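Local coordinates for beta-glucosidase (Streptococcus pyogenes, PDB 4B3K), which probably hydrolyses beta-glucosides and 6-phospho-beta-glucosides, as a glycosidase of glycosyl hydrolase family 1, at residues A12-Q17 with R73-W78; G258-E263 with A283-N288; D184-V189 with D271-Q276. All coordinates share one frame; numbering follows the deposited sequence.

Contact 1: A12-Q17 with R73-W78; sequences ATSGPQ and RTSIQW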
ATOM      1  N   ALA A  12      -2.243  -2.598   9.085  1.00 23.27           N
ATOM      2  CA  ALA A  12      -1.437  -2.985   7.933  1.00 21.83           C
ATOM      3  C   ALA A  12       0.080  -2.977   8.224  1.00 21.60           C
ATOM      4  O   ALA A  12       0.541  -2.328   9.169  1.00 21.00           O
ATOM      5  CB  ALA A  12      -1.734  -2.033   6.784  1.00 20.76           C
ATOM      6  N   THR A  13       0.831  -3.688   7.386  1.00 20.64           N
ATOM      7  CA  THR A  13       2.302  -3.777   7.435  1.00 21.72           C
ATOM      8  C   THR A  13       2.706  -4.531   6.180  1.00 22.92           C
ATOM      9  O   THR A  13       1.838  -4.871   5.335  1.00 25.50           O
ATOM     10  CB  THR A  13       2.888  -4.507   8.680  1.00 21.76           C
ATOM     11  OG1 THR A  13       4.324  -4.386   8.705  1.00 22.77           O
ATOM     12  CG2 THR A  13       2.550  -5.989   8.686  1.00 20.23           C
ATOM     13  N   SER A  14       4.007  -4.758   6.034  1.00 20.40           N
ATOM     14  CA  SER A  14       4.502  -5.571   4.971  1.00 20.70           C
ATOM     15  C   SER A  14       5.659  -6.460   5.446  1.00 20.51           C
ATOM     16  O   SER A  14       6.232  -6.242   6.510  1.00 19.90           O
ATOM     17  CB  SER A  14       4.963  -4.658   3.838  1.00 21.42           C
ATOM     18  OG  SER A  14       6.112  -3.966   4.247  1.00 24.56           O
ATOM     19  N   GLY A  15       6.037  -7.431   4.631  1.00 21.36           N
ATOM     20  CA  GLY A  15       7.202  -8.270   4.956  1.00 22.18           C
ATOM     21  C   GLY A  15       8.455  -7.427   5.149  1.00 20.86           C
ATOM     22  O   GLY A  15       8.994  -7.340   6.258  1.00 19.01           O
ATOM     23  N   PRO A  16       8.864  -6.742   4.071  1.00 21.64           N
ATOM     24  CA  PRO A  16      10.055  -5.920   4.022  1.00 21.17           C
ATOM     25  C   PRO A  16      10.161  -5.016   5.215  1.00 21.93           C
ATOM     26  O   PRO A  16      11.236  -4.663   5.615  1.00 25.41           O
ATOM     27  CB  PRO A  16       9.855  -5.080   2.781  1.00 21.08           C
ATOM     28  CG  PRO A  16       9.001  -5.950   1.892  1.00 21.72           C
ATOM     29  CD  PRO A  16       8.084  -6.683   2.815  1.00 21.08           C
ATOM     30  N   GLN A  17       9.071  -4.647   5.827  1.00 23.17           N
ATOM     31  CA  GLN A  17       9.196  -3.620   6.827  1.00 22.53           C
ATOM     32  C   GLN A  17       9.182  -4.172   8.236  1.00 23.03           C
ATOM     33  O   GLN A  17       9.494  -3.441   9.178  1.00 22.94           O
ATOM     34  CB  GLN A  17       8.101  -2.556   6.623  1.00 21.59           C
ATOM     35  CG  GLN A  17       8.231  -1.716   5.360  1.00 21.93           C
ATOM     36  CD  GLN A  17       7.013  -0.783   5.113  1.00 24.01           C
ATOM     37  OE1 GLN A  17       5.985  -1.238   4.633  1.00 23.42           O
ATOM     38  NE2 GLN A  17       7.152   0.523   5.406  1.00 22.14           N
ATOM     39  N   ARG A  73      -3.035  -7.412   7.909  1.00 25.08           N
ATOM     40  CA  ARG A  73      -2.486  -7.427   6.572  1.00 23.64           C
ATOM     41  C   ARG A  73      -0.955  -7.218   6.602  1.00 23.97           C
ATOM     42  O   ARG A  73      -0.440  -6.220   7.161  1.00 22.38           O
ATOM     43  CB  ARG A  73      -3.207  -6.423   5.707  1.00 21.70           C
ATOM     44  CG  ARG A  73      -2.704  -6.310   4.295  1.00 21.73           C
ATOM     45  CD  ARG A  73      -2.762  -4.828   4.027  1.00 23.82           C
ATOM     46  NE  ARG A  73      -1.554  -4.326   3.410  1.00 24.69           N
ATOM     47  CZ  ARG A  73      -1.367  -3.055   3.081  1.00 25.03           C
ATOM     48  NH1 ARG A  73      -2.314  -2.166   3.348  1.00 26.00           N
ATOM     49  NH2 ARG A  73      -0.251  -2.677   2.465  1.00 24.36           N
ATOM     50  N   THR A  74      -0.265  -8.212   6.052  1.00 21.70           N
ATOM     51  CA  THR A  74       1.146  -8.143   5.807  1.00 24.17           C
ATOM     52  C   THR A  74       1.383  -8.575   4.353  1.00 25.35           C
ATOM     53  O   THR A  74       0.437  -8.607   3.544  1.00 28.46           O
ATOM     54  CB  THR A  74       1.993  -8.904   6.875  1.00 23.88           C
ATOM     55  OG1 THR A  74       3.346  -8.490   6.754  1.00 24.97           O
ATOM     56  CG2 THR A  74       1.931 -10.434   6.739  1.00 23.49           C
ATOM     57  N   SER A  75       2.621  -8.853   3.985  1.00 23.61           N
ATOM     58  CA  SER A  75       2.843  -9.299   2.633  1.00 25.34           C
ATOM     59  C   SER A  75       3.738 -10.514   2.619  1.00 27.55           C
ATOM     60  O   SER A  75       4.482 -10.768   3.585  1.00 29.38           O
ATOM     61  CB  SER A  75       3.437  -8.178   1.751  1.00 24.84           C
ATOM     62  OG  SER A  75       4.691  -7.724   2.242  1.00 25.20           O
ATOM     63  N   ILE A  76       3.672 -11.243   1.508  1.00 28.31           N
ATOM     64  CA  ILE A  76       4.596 -12.323   1.225  1.00 31.42           C
ATOM     65  C   ILE A  76       5.688 -11.813   0.257  1.00 31.06           C
ATOM     66  O   ILE A  76       5.393 -11.403  -0.850  1.00 32.70           O
ATOM     67  CB  ILE A  76       3.819 -13.576   0.709  1.00 31.04           C
ATOM     68  CG1 ILE A  76       2.866 -14.087   1.799  1.00 28.67           C
ATOM     69  CG2 ILE A  76       4.776 -14.678   0.249  1.00 29.26           C
ATOM     70  CD1 ILE A  76       2.050 -15.300   1.416  1.00 28.34           C
ATOM     71  N   GLN A  77       6.948 -11.825   0.685  1.00 31.54           N
ATOM     72  CA  GLN A  77       8.029 -11.314  -0.157  1.00 29.09           C
ATOM     73  C   GLN A  77       8.508 -12.368  -1.113  1.00 28.66           C
ATOM     74  O   GLN A  77       8.963 -13.432  -0.720  1.00 29.69           O
ATOM     75  CB  GLN A  77       9.253 -10.906   0.650  1.00 31.46           C
ATOM     76  CG  GLN A  77       9.135  -9.792   1.665  1.00 31.57           C
ATOM     77  CD  GLN A  77      10.497  -9.419   2.219  1.00 30.38           C
ATOM     78  OE1 GLN A  77      10.752  -9.532   3.424  1.00 33.85           O
ATOM     79  NE2 GLN A  77      11.388  -9.032   1.337  1.00 26.94           N
ATOM     80  N   TRP A  78       8.444 -12.036  -2.389  1.00 29.39           N
ATOM     81  CA  TRP A  78       8.975 -12.826  -3.475  1.00 25.79           C
ATOM     82  C   TRP A  78      10.405 -13.244  -3.182  1.00 27.22           C
ATOM     83  O   TRP A  78      10.828 -14.327  -3.562  1.00 31.55           O
ATOM     84  CB  TRP A  78       8.913 -11.917  -4.676  1.00 24.83           C
ATOM     85  CG  TRP A  78       8.973 -12.499  -6.061  1.00 25.42           C
ATOM     86  CD1 TRP A  78       9.297 -13.802  -6.465  1.00 25.70           C
ATOM     87  CD2 TRP A  78       8.755 -11.762  -7.292  1.00 25.47           C
ATOM     88  NE1 TRP A  78       9.271 -13.918  -7.836  1.00 24.82           N
ATOM     89  CE2 TRP A  78       8.978 -12.717  -8.393  1.00 26.63           C
ATOM     90  CE3 TRP A  78       8.428 -10.434  -7.592  1.00 25.98           C
ATOM     91  CZ2 TRP A  78       8.864 -12.331  -9.731  1.00 28.46           C
ATOM     92  CZ3 TRP A  78       8.312 -10.056  -8.931  1.00 27.02           C
ATOM     93  CH2 TRP A  78       8.526 -10.980  -9.978  1.00 29.67           C
TER
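The N-H of G15 donates to the hydroxyl of S75, with G15 N to S75 OG at 2.8 Å and a nearly straight angle of 174°. S75 OG sits between its own backbone N and carbonyl carbon (chi1 60°), which turns it toward segment 12-17. Earlier in both segments, A12 and R73 form a parallel bridge. The backbone bond there is weak: T13 N to R73 O is 2.8 Å, but the angle at the hydrogen is only 118°.

The side chains add to the backbone pairing. The methyl of A12 lies over one face of the R73 guanidinium, with CB 3.5 Å from NH1. T13 and T74 run side by side in the same direction, and T13 CG2 meets T74 OG1 at 3.3 Å. The P16 ring lies alongside the Q77 chain, the two running opposite ways, with P16 CD 3.5 Å from Q77 CG. Within the first segment, S14 OG donates to a lone pair of Q17 OE1, in the carbonyl plane.

R73 NH2 forms a salt bridge with E365, and Q17 NE2 bonds to W421 O. The contact thus joins the first two parallel strands, 8-12 and 71-75, at their C-terminal ends. This is the rim of a TIM barrel, where family 1 glycosidases carry their active site.

Contact 2: G258-E263 with A283-N288; sequences GKFPEE and ALIAEN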
ATOM      1  N   GLY A 258     -11.637  -2.505 -15.950  1.00 32.15           N
ATOM      2  CA  GLY A 258     -11.027  -3.373 -16.935  1.00 30.18           C
ATOM      3  C   GLY A 258     -10.515  -2.629 -18.147  1.00 31.41           C
ATOM      4  O   GLY A 258     -10.312  -3.220 -19.217  1.00 30.71           O
ATOM      5  N   LYS A 259     -10.288  -1.334 -17.952  1.00 34.27           N
ATOM      6  CA  LYS A 259      -9.863  -0.385 -18.983  1.00 36.03           C
ATOM      7  C   LYS A 259      -9.029   0.711 -18.330  1.00 35.93           C
ATOM      8  O   LYS A 259      -9.281   1.095 -17.187  1.00 32.82           O
ATOM      9  CB  LYS A 259     -11.088   0.291 -19.629  1.00 40.63           C
ATOM     10  CG  LYS A 259     -11.287   0.038 -21.120  1.00 47.40           C
ATOM     11  CD  LYS A 259     -11.658   1.318 -21.891  1.00 52.90           C
ATOM     12  CE  LYS A 259     -13.094   1.791 -21.672  1.00 55.07           C
ATOM     13  NZ  LYS A 259     -13.218   3.257 -21.919  1.00 56.77           N
ATOM     14  N   PHE A 260      -8.042   1.219 -19.060  1.00 38.17           N
ATOM     15  CA  PHE A 260      -7.433   2.487 -18.698  1.00 41.63           C
ATOM     16  C   PHE A 260      -8.372   3.595 -19.116  1.00 45.29           C
ATOM     17  O   PHE A 260      -9.173   3.389 -20.042  1.00 52.45           O
ATOM     18  CB  PHE A 260      -6.089   2.620 -19.372  1.00 41.58           C
ATOM     19  CG  PHE A 260      -5.172   1.511 -19.014  1.00 43.13           C
ATOM     20  CD1 PHE A 260      -4.606   1.455 -17.759  1.00 40.16           C
ATOM     21  CD2 PHE A 260      -4.925   0.485 -19.905  1.00 43.83           C
ATOM     22  CE1 PHE A 260      -3.786   0.408 -17.409  1.00 40.13           C
ATOM     23  CE2 PHE A 260      -4.093  -0.562 -19.560  1.00 41.60           C
ATOM     24  CZ  PHE A 260      -3.530  -0.605 -18.306  1.00 38.83           C
ATOM     25  N   PRO A 261      -8.310   4.759 -18.434  1.00 42.93           N
ATOM     26  CA  PRO A 261      -9.167   5.900 -18.798  1.00 41.44           C
ATOM     27  C   PRO A 261      -8.850   6.500 -20.188  1.00 42.38           C
ATOM     28  O   PRO A 261      -7.691   6.839 -20.476  1.00 41.70           O
ATOM     29  CB  PRO A 261      -8.903   6.914 -17.672  1.00 40.71           C
ATOM     30  CG  PRO A 261      -8.335   6.123 -16.537  1.00 40.82           C
ATOM     31  CD  PRO A 261      -7.562   5.007 -17.189  1.00 41.68           C
ATOM     32  N   GLU A 262      -9.879   6.643 -21.034  1.00 46.85           N
ATOM     33  CA  GLU A 262      -9.699   7.146 -22.422  1.00 52.30           C
ATOM     34  C   GLU A 262      -8.922   8.473 -22.475  1.00 49.82           C
ATOM     35  O   GLU A 262      -8.091   8.684 -23.370  1.00 45.66           O
ATOM     36  CB  GLU A 262     -11.041   7.303 -23.157  1.00 57.38           C
ATOM     37  CG  GLU A 262     -11.936   6.063 -23.190  1.00 71.64           C
ATOM     38  CD  GLU A 262     -11.729   5.168 -24.415  1.00 78.09           C
ATOM     39  OE1 GLU A 262     -10.670   4.496 -24.532  1.00 82.10           O
ATOM     40  OE2 GLU A 262     -12.651   5.112 -25.259  1.00 76.37           O
ATOM     41  N   GLU A 263      -9.185   9.337 -21.497  1.00 43.78           N
ATOM     42  CA  GLU A 263      -8.651  10.679 -21.494  1.00 44.02           C
ATOM     43  C   GLU A 263      -7.149  10.610 -21.336  1.00 44.76           C
ATOM     44  O   GLU A 263      -6.404  11.110 -22.191  1.00 47.26           O
ATOM     45  CB  GLU A 263      -9.295  11.502 -20.370  1.00 45.67           C
ATOM     46  CG  GLU A 263      -9.426  12.987 -20.665  1.00 44.95           C
ATOM     47  CD  GLU A 263     -10.538  13.699 -19.880  1.00 46.90           C
ATOM     48  OE1 GLU A 263     -11.436  13.057 -19.280  1.00 46.44           O
ATOM     49  OE2 GLU A 263     -10.520  14.938 -19.880  1.00 44.81           O
ATOM     50  N   ALA A 283      -7.593  -7.476 -23.381  1.00 32.72           N
ATOM     51  CA  ALA A 283      -8.756  -8.318 -23.030  1.00 33.42           C
ATOM     52  C   ALA A 283      -8.708  -8.936 -21.605  1.00 36.98           C
ATOM     53  O   ALA A 283      -9.745  -8.941 -20.879  1.00 35.77           O
ATOM     54  CB  ALA A 283      -9.018  -9.376 -24.089  1.00 31.01           C
ATOM     55  N   LEU A 284      -7.520  -9.431 -21.212  1.00 38.85           N
ATOM     56  CA  LEU A 284      -7.288 -10.016 -19.885  1.00 39.45           C
ATOM     57  C   LEU A 284      -7.545  -8.986 -18.801  1.00 40.74           C
ATOM     58  O   LEU A 284      -8.237  -9.268 -17.810  1.00 44.35           O
ATOM     59  CB  LEU A 284      -5.874 -10.593 -19.752  1.00 42.99           C
ATOM     60  CG  LEU A 284      -5.591 -11.869 -20.573  1.00 48.48           C
ATOM     61  CD1 LEU A 284      -4.122 -12.281 -20.533  1.00 48.09           C
ATOM     62  CD2 LEU A 284      -6.513 -13.028 -20.179  1.00 49.50           C
ATOM     63  N   ILE A 285      -7.011  -7.784 -18.990  1.00 38.23           N
ATOM     64  CA  ILE A 285      -7.325  -6.669 -18.105  1.00 36.60           C
ATOM     65  C   ILE A 285      -8.846  -6.497 -17.987  1.00 38.23           C
ATOM     66  O   ILE A 285      -9.371  -6.457 -16.868  1.00 38.35           O
ATOM     67  CB  ILE A 285      -6.676  -5.367 -18.597  1.00 35.16           C
ATOM     68  CG1 ILE A 285      -5.150  -5.492 -18.542  1.00 33.59           C
ATOM     69  CG2 ILE A 285      -7.196  -4.172 -17.817  1.00 34.62           C
ATOM     70  CD1 ILE A 285      -4.377  -4.247 -18.964  1.00 30.68           C
ATOM     71  N   ALA A 286      -9.537  -6.422 -19.137  1.00 39.24           N
ATOM     72  CA  ALA A 286     -11.011  -6.322 -19.186  1.00 37.28           C
ATOM     73  C   ALA A 286     -11.674  -7.502 -18.533  1.00 38.53           C
ATOM     74  O   ALA A 286     -12.665  -7.333 -17.828  1.00 41.87           O
ATOM     75  CB  ALA A 286     -11.521  -6.173 -20.615  1.00 35.70           C
ATOM     76  N   GLU A 287     -11.144  -8.700 -18.758  1.00 39.51           N
ATOM     77  CA  GLU A 287     -11.761  -9.922 -18.176  1.00 42.93           C
ATOM     78  C   GLU A 287     -11.481 -10.165 -16.678  1.00 37.94           C
ATOM     79  O   GLU A 287     -12.138 -10.989 -16.070  1.00 34.70           O
ATOM     80  CB  GLU A 287     -11.428 -11.179 -19.014  1.00 45.56           C
ATOM     81  CG  GLU A 287     -12.169 -11.264 -20.348  1.00 53.58           C
ATOM     82  CD  GLU A 287     -11.272 -11.684 -21.513  1.00 61.00           C
ATOM     83  OE1 GLU A 287     -10.349 -12.507 -21.297  1.00 72.12           O
ATOM     84  OE2 GLU A 287     -11.479 -11.196 -22.652  1.00 54.16           O
ATOM     85  N   ASN A 288     -10.512  -9.445 -16.098  1.00 39.76           N
ATOM     86  CA  ASN A 288     -10.071  -9.679 -14.697  1.00 36.49           C
ATOM     87  C   ASN A 288     -10.061  -8.444 -13.772  1.00 36.57           C
ATOM     88  O   ASN A 288      -9.125  -7.625 -13.751  1.00 36.54           O
ATOM     89  CB  ASN A 288      -8.752 -10.439 -14.665  1.00 33.94           C
ATOM     90  CG  ASN A 288      -8.814 -11.740 -15.462  1.00 31.56           C
ATOM     91  OD1 ASN A 288      -8.631 -11.741 -16.692  1.00 29.56           O
ATOM     92  ND2 ASN A 288      -9.049 -12.852 -14.770  1.00 27.64           N
TER
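F260 and I285 meet at about a right angle, the end of the isoleucine against the CE2-CZ end of the ring. The methyl CD1 of I285 is 3.7 Å from F260 CE2, and CZ is almost as near. The approach is oblique to the ring. I285 can reach this far because CG1 stands beside its backbone N and the chain then runs extended to CD1 (chi2 -178°). Its other branch, CG2, lies 3.5 Å from G258 O.

A286 covers the same carbonyl from the next position of the helix. Its methyl CB is also 3.5 Å from G258 O. The two backbones come close here, with the CA atoms of G258 and A286 3.7 Å apart. G258 has no side chain and a positive phi of 70°, and it is the first residue to leave helix 234-257. Two bent CA-H...O contacts join the backbones, from G258 CA to I285 O and from A286 CA to G258 O. F260 and I285 form the apolar part of the contact.

K259 turns away from the helix. Its NZ forms a long ion pair with E262 OE1, at 3.9 Å.

The end of helix 234-257 and the turn leading to helix 262-270 are thereby laid against the last turn of helix 279-287. Helix 185-208 touches both segments: A196 meets F260 and Q204 meets L284. P261, at the N-cap of helix 262-270, leans back on L245, D249 and E253 of helix 234-257.

Contact 3: D184-V189 with D271-Q276; sequences DGKKAV and DGVLWQ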
ATOM      1  N   ASP A 184      12.634   8.877 -15.674  1.00 43.68           N
ATOM      2  CA  ASP A 184      12.340   8.461 -17.029  1.00 42.61           C
ATOM      3  C   ASP A 184      10.839   8.215 -17.180  1.00 43.15           C
ATOM      4  O   ASP A 184      10.339   7.139 -16.817  1.00 38.95           O
ATOM      5  CB  ASP A 184      13.113   7.178 -17.358  1.00 43.54           C
ATOM      6  CG  ASP A 184      13.070   6.815 -18.843  1.00 43.97           C
ATOM      7  OD1 ASP A 184      12.046   7.068 -19.536  1.00 48.38           O
ATOM      8  OD2 ASP A 184      14.071   6.238 -19.302  1.00 40.83           O
ATOM      9  N   GLY A 185      10.148   9.205 -17.755  1.00 42.69           N
ATOM     10  CA  GLY A 185       8.698   9.154 -18.003  1.00 42.41           C
ATOM     11  C   GLY A 185       8.208   7.978 -18.823  1.00 43.14           C
ATOM     12  O   GLY A 185       7.182   7.394 -18.498  1.00 41.57           O
ATOM     13  N   LYS A 186       8.945   7.608 -19.871  1.00 46.65           N
ATOM     14  CA  LYS A 186       8.520   6.511 -20.756  1.00 47.94           C
ATOM     15  C   LYS A 186       8.470   5.140 -20.051  1.00 46.86           C
ATOM     16  O   LYS A 186       7.419   4.472 -20.002  1.00 44.11           O
ATOM     17  CB  LYS A 186       9.387   6.458 -22.016  1.00 52.38           C
ATOM     18  CG  LYS A 186       8.730   5.776 -23.216  1.00 57.73           C
ATOM     19  CD  LYS A 186       9.336   6.297 -24.517  1.00 63.10           C
ATOM     20  CE  LYS A 186       9.386   5.243 -25.618  1.00 62.27           C
ATOM     21  NZ  LYS A 186       8.605   5.708 -26.795  1.00 58.57           N
ATOM     22  N   LYS A 187       9.601   4.724 -19.494  1.00 44.01           N
ATOM     23  CA  LYS A 187       9.609   3.532 -18.650  1.00 43.24           C
ATOM     24  C   LYS A 187       8.476   3.610 -17.605  1.00 42.45           C
ATOM     25  O   LYS A 187       7.733   2.658 -17.448  1.00 43.83           O
ATOM     26  CB  LYS A 187      10.977   3.347 -17.990  1.00 43.51           C
ATOM     27  CG  LYS A 187      12.115   3.190 -18.987  1.00 42.16           C
ATOM     28  CD  LYS A 187      13.458   3.456 -18.343  1.00 41.13           C
ATOM     29  CE  LYS A 187      14.595   2.872 -19.170  1.00 39.58           C
ATOM     30  NZ  LYS A 187      15.839   2.737 -18.350  1.00 38.59           N
ATOM     31  N   ALA A 188       8.317   4.757 -16.943  1.00 41.22           N
ATOM     32  CA  ALA A 188       7.268   4.949 -15.937  1.00 42.27           C
ATOM     33  C   ALA A 188       5.879   4.596 -16.435  1.00 45.12           C
ATOM     34  O   ALA A 188       5.163   3.825 -15.790  1.00 47.52           O
ATOM     35  CB  ALA A 188       7.280   6.370 -15.420  1.00 42.20           C
ATOM     36  N   VAL A 189       5.488   5.154 -17.575  1.00 43.20           N
ATOM     37  CA  VAL A 189       4.196   4.825 -18.153  1.00 41.49           C
ATOM     38  C   VAL A 189       4.106   3.330 -18.542  1.00 42.45           C
ATOM     39  O   VAL A 189       3.067   2.668 -18.365  1.00 44.30           O
ATOM     40  CB  VAL A 189       3.869   5.770 -19.320  1.00 43.04           C
ATOM     41  CG1 VAL A 189       2.458   5.538 -19.813  1.00 46.63           C
ATOM     42  CG2 VAL A 189       3.989   7.221 -18.882  1.00 42.07           C
ATOM     43  N   ASP A 271       1.586  12.814 -26.043  1.00 49.49           N
ATOM     44  CA  ASP A 271       2.899  13.151 -25.479  1.00 47.35           C
ATOM     45  C   ASP A 271       3.990  12.139 -25.835  1.00 45.18           C
ATOM     46  O   ASP A 271       5.120  12.232 -25.337  1.00 40.29           O
ATOM     47  CB  ASP A 271       2.795  13.282 -23.955  1.00 49.77           C
ATOM     48  CG  ASP A 271       2.143  14.594 -23.512  1.00 50.61           C
ATOM     49  OD1 ASP A 271       2.056  15.545 -24.320  1.00 52.15           O
ATOM     50  OD2 ASP A 271       1.727  14.674 -22.336  1.00 48.86           O
ATOM     51  N   GLY A 272       3.630  11.177 -26.684  1.00 42.94           N
ATOM     52  CA  GLY A 272       4.574  10.206 -27.227  1.00 48.53           C
ATOM     53  C   GLY A 272       5.153   9.277 -26.179  1.00 52.32           C
ATOM     54  O   GLY A 272       6.346   8.985 -26.175  1.00 51.85           O
ATOM     55  N   VAL A 273       4.297   8.793 -25.290  1.00 53.59           N
ATOM     56  CA  VAL A 273       4.773   8.071 -24.135  1.00 50.12           C
ATOM     57  C   VAL A 273       3.805   6.950 -23.746  1.00 46.88           C
ATOM     58  O   VAL A 273       3.917   6.346 -22.672  1.00 44.05           O
ATOM     59  CB  VAL A 273       5.025   9.059 -22.992  1.00 50.60           C
ATOM     60  CG1 VAL A 273       3.714   9.523 -22.377  1.00 56.39           C
ATOM     61  CG2 VAL A 273       5.941   8.446 -21.959  1.00 58.76           C
ATOM     62  N   LEU A 274       2.857   6.659 -24.631  1.00 43.29           N
ATOM     63  CA  LEU A 274       1.921   5.581 -24.349  1.00 40.89           C
ATOM     64  C   LEU A 274       2.722   4.281 -24.205  1.00 38.87           C
ATOM     65  O   LEU A 274       3.821   4.161 -24.724  1.00 34.02           O
ATOM     66  CB  LEU A 274       0.802   5.500 -25.398  1.00 37.77           C
ATOM     67  CG  LEU A 274      -0.438   4.592 -25.217  1.00 40.20           C
ATOM     68  CD1 LEU A 274      -1.106   4.719 -23.854  1.00 40.56           C
ATOM     69  CD2 LEU A 274      -1.473   4.821 -26.314  1.00 36.95           C
ATOM     70  N   TRP A 275       2.183   3.357 -23.430  1.00 40.25           N
ATOM     71  CA  TRP A 275       2.815   2.074 -23.151  1.00 45.22           C
ATOM     72  C   TRP A 275       2.585   1.182 -24.329  1.00 44.95           C
ATOM     73  O   TRP A 275       1.577   1.330 -25.015  1.00 47.99           O
ATOM     74  CB  TRP A 275       2.169   1.448 -21.900  1.00 43.19           C
ATOM     75  CG  TRP A 275       0.682   1.692 -21.896  1.00 39.47           C
ATOM     76  CD1 TRP A 275      -0.254   1.288 -22.867  1.00 37.17           C
ATOM     77  CD2 TRP A 275      -0.081   2.476 -20.927  1.00 37.22           C
ATOM     78  NE1 TRP A 275      -1.503   1.747 -22.559  1.00 36.07           N
ATOM     79  CE2 TRP A 275      -1.474   2.469 -21.402  1.00 37.14           C
ATOM     80  CE3 TRP A 275       0.233   3.166 -19.759  1.00 36.55           C
ATOM     81  CZ2 TRP A 275      -2.494   3.109 -20.699  1.00 36.74           C
ATOM     82  CZ3 TRP A 275      -0.801   3.817 -19.068  1.00 36.43           C
ATOM     83  CH2 TRP A 275      -2.134   3.785 -19.528  1.00 36.12           C
ATOM     84  N   GLN A 276       3.513   0.250 -24.556  1.00 46.93           N
ATOM     85  CA  GLN A 276       3.384  -0.811 -25.553  1.00 43.05           C
ATOM     86  C   GLN A 276       2.313  -1.758 -25.074  1.00 36.99           C
ATOM     87  O   GLN A 276       2.477  -2.423 -24.068  1.00 37.32           O
ATOM     88  CB  GLN A 276       4.712  -1.577 -25.670  1.00 45.22           C
ATOM     89  CG  GLN A 276       5.252  -1.765 -27.085  1.00 50.47           C
ATOM     90  CD  GLN A 276       5.884  -0.489 -27.658  1.00 55.16           C
ATOM     91  OE1 GLN A 276       7.114  -0.397 -27.797  1.00 55.14           O
ATOM     92  NE2 GLN A 276       5.045   0.498 -27.998  1.00 52.55           N
TER
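V189 faces V273 and W275, and apolar side chains meet there. The side chains of V189 and V273 cross at about a right angle, with CG2 of V189 3.8 Å from CG2 of V273. V189 CG1 stands anti to its backbone N (chi1 -173°), and from there it meets W275 CE3 at 3.3 Å. V273 CG2 also rests on the backbone of the helix, 3.4 Å from K186 CA. The K186 side chain passes the same methyl on its way out, with CB 4.0 Å from V273 CG2. L274 CD1 covers one face of the W275 indole, offset toward its rim. W275 also stacks with Y193, one turn after V189 on helix 185-208.

Carbonyl oxygens form a second group. V189 O lies at the edge of the W275 indole, in the plane of the ring, 3.2 Å from CE3. The oxygen of V273 lies against V189 CG1.

Polar bonds lie within segment 184-189 or go to outside residues. The amides of K186 and K187 both point to D184 OD1, in weak capping bonds. K186 NZ comes no nearer than 4.0 Å to G272 O. Outside the two segments, D271 OD2 accepts from Y321 OH and W316 NE1, and Q276 N donates to Q190 OE1.

The first turn of helix 185-208, with D184 as its N-cap, thus meets the loop that follows helix 262-270. G272, with positive phi, is the C-prime residue of a Schellman motif that closes helix 262-270, through V273 N to L268 O and G272 N to K269 O. Helix 185-208 lies between barrel strands 158-160 and 217-222 in the chain, so the contact belongs to the outer helical layer of the TIM barrel.

In the fold
Contacts 2 and 3 are neighbours. Their centres are 18 Å apart and they touch directly, with F260 CG 3.5 Å from W275 CZ2. Their segments alternate along the chain, and segment 258-263 meets segment 271-276 through this pair. Contact 1 is separate and more central, its centre 10 Å from that of the chain. Its nearest atoms are about 17 Å from contact 2 and about 15 Å from contact 3. Through the R73 salt bridge to E365, contact 1 reaches the end of strand 361-365, where family 1 enzymes carry a catalytic carboxylate. Contacts 2 and 3 lie in the surrounding helices, 21 and 23 Å from the chain centre.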